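Local structure of protein (merozoite surface protein 1) (Plasmodium cynomolgi, 1B9W) at residues Cys7-Val12 against Gly24-Arg29. The protein probably helps merozoites bind and invade host erythrocytes and leave them again, this piece being its two C-terminal EGF-like domains. Sequence-based numbering, arbitrary orientation.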
# COMPACT_ATOMS: atom_id res chain seq x y z
N CYS A 7 -8.87 2.21 9.53
CA CYS A 7 -8.31 1.63 10.75
C CYS A 7 -8.83 2.42 11.99
O CYS A 7 -8.92 3.64 11.88
CB CYS A 7 -6.77 1.81 10.60
SG CYS A 7 -6.34 0.50 9.39
N ILE A 8 -9.07 1.67 13.05
CA ILE A 8 -9.52 2.32 14.30
C ILE A 8 -8.73 1.82 15.47
O ILE A 8 -8.82 2.39 16.57
CB ILE A 8 -11.04 2.00 14.52
CG1 ILE A 8 -11.32 0.52 14.45
CG2 ILE A 8 -11.79 2.83 13.48
CD1 ILE A 8 -12.76 0.12 14.81
N ASP A 9 -7.86 0.82 15.28
CA ASP A 9 -7.10 0.32 16.39
C ASP A 9 -5.61 0.71 16.35
O ASP A 9 -4.92 0.54 17.34
CB ASP A 9 -7.15 -1.21 16.45
CG ASP A 9 -8.51 -1.77 16.87
OD1 ASP A 9 -9.12 -1.11 17.74
OD2 ASP A 9 -8.91 -2.83 16.37
N THR A 10 -5.15 1.12 15.19
CA THR A 10 -3.69 1.32 15.01
C THR A 10 -3.37 2.79 14.93
O THR A 10 -4.00 3.59 14.24
CB THR A 10 -3.35 0.67 13.63
OG1 THR A 10 -3.68 -0.71 13.74
CG2 THR A 10 -1.84 0.84 13.35
N ASN A 11 -2.29 3.20 15.61
CA ASN A 11 -1.80 4.56 15.45
C ASN A 11 -0.87 4.53 14.19
O ASN A 11 0.16 3.89 14.35
CB ASN A 11 -0.98 4.92 16.68
CG ASN A 11 -0.48 6.34 16.72
OD1 ASN A 11 -0.78 7.15 15.86
ND2 ASN A 11 0.31 6.68 17.74
N VAL A 12 -1.38 4.98 13.10
CA VAL A 12 -0.69 4.71 11.80
C VAL A 12 0.51 5.64 11.65
O VAL A 12 0.45 6.84 11.84
CB VAL A 12 -1.69 4.99 10.68
CG1 VAL A 12 -1.15 4.74 9.29
CG2 VAL A 12 -2.96 4.13 10.89
N GLY A 24 -11.00 -8.23 11.42
CA GLY A 24 -10.71 -7.28 12.49
C GLY A 24 -9.24 -6.88 12.56
O GLY A 24 -8.89 -6.08 13.44
N THR A 25 -8.39 -7.51 11.74
CA THR A 25 -6.96 -7.14 11.81
C THR A 25 -6.73 -5.90 10.98
O THR A 25 -7.50 -5.58 10.08
CB THR A 25 -6.06 -8.26 11.24
OG1 THR A 25 -6.39 -8.41 9.86
CG2 THR A 25 -6.20 -9.58 11.95
N GLU A 26 -5.64 -5.16 11.26
CA GLU A 26 -5.36 -3.97 10.51
C GLU A 26 -3.89 -4.09 9.96
O GLU A 26 -3.08 -4.55 10.75
CB GLU A 26 -5.40 -2.74 11.45
CG GLU A 26 -6.91 -2.55 11.77
CD GLU A 26 -7.20 -1.33 12.61
OE1 GLU A 26 -6.29 -0.64 13.12
OE2 GLU A 26 -8.44 -1.05 12.68
N GLU A 27 -3.77 -3.56 8.78
CA GLU A 27 -2.33 -3.60 8.26
C GLU A 27 -2.07 -2.23 7.73
O GLU A 27 -2.82 -1.66 6.97
CB GLU A 27 -2.26 -4.64 7.13
CG GLU A 27 -0.79 -4.66 6.59
CD GLU A 27 -0.69 -5.58 5.40
OE1 GLU A 27 -1.65 -6.31 5.07
OE2 GLU A 27 0.41 -5.62 4.79
N TRP A 28 -0.89 -1.65 8.11
CA TRP A 28 -0.50 -0.39 7.56
C TRP A 28 0.74 -0.68 6.58
O TRP A 28 1.40 -1.67 6.83
CB TRP A 28 -0.06 0.60 8.63
CG TRP A 28 1.00 0.16 9.59
CD1 TRP A 28 0.87 -0.48 10.79
CD2 TRP A 28 2.43 0.36 9.42
NE1 TRP A 28 2.09 -0.70 11.38
CE2 TRP A 28 3.06 -0.18 10.52
CE3 TRP A 28 3.16 0.96 8.37
CZ2 TRP A 28 4.45 -0.20 10.68
CZ3 TRP A 28 4.56 0.97 8.53
CH2 TRP A 28 5.16 0.39 9.65
N ARG A 29 0.75 0.14 5.57
CA ARG A 29 1.83 0.00 4.55
C ARG A 29 2.28 1.39 4.18
O ARG A 29 1.51 2.37 4.04
CB ARG A 29 1.24 -0.61 3.27
CG ARG A 29 0.86 -2.09 3.47
CD ARG A 29 0.29 -2.62 2.14
NE ARG A 29 -0.05 -4.04 2.36
CZ ARG A 29 -0.77 -4.80 1.56
NH1 ARG A 29 -1.28 -4.39 0.42
NH2 ARG A 29 -0.95 -6.06 1.93
O HOH W 1 -7.20 -4.56 15.00
O HOH W 2 -1.84 -2.48 12.45
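Glu26 reaches from the start of strand 26-30 into the loop at Cys7-Thr10, where its carboxylate takes up backbone N-H groups. With CG anti to the carbonyl carbon (chi1 -72°) and the chain extended beyond it, the acid is carried to Ile8 and Asp9. Ile8 N gives a nearly straight bond to OE2 (2.8 Å, 168°), and Asp9 N a more bent one to OE1 (3.0 Å, 142°), with a weak second bond to OE2; both main bonds come from the syn side, tilted out of the carboxylate plane. The anti lone pair of OE1 receives the hydroxyl of Thr10, OG1 lying 2.7 Å away. A carboxylate suits this place because its two oxygens match two successive N-H groups and still accept the hydroxyl. Thr10 suits its own, OG1 binding the acid while its methyl meets Trp28. The Glu26 chain passes Cys7, whose SG lies 3.9 Å from CG. Asp9 brings a like charge, OD2 4.1 Å from Glu26 OE2, but Arg20 forms salt bridges with both acids and probably offsets their repulsion. One water joins Asp9 OD2 to Gly24 O; another joins Thr10 OG1 to Glu26 O. Farther along the strand, Trp28 offers apolar surface to the loop: Thr10 CG2 lies 4.0 Å from its CD1, oblique to the ring, and Val12 CG1 4.3 Å from its CB. The Cys7-Cys18 disulfide and the Glu26 carboxylate thus hold the N-terminal loop of an EGF-like domain to its antiparallel hairpin, 16-20/26-30.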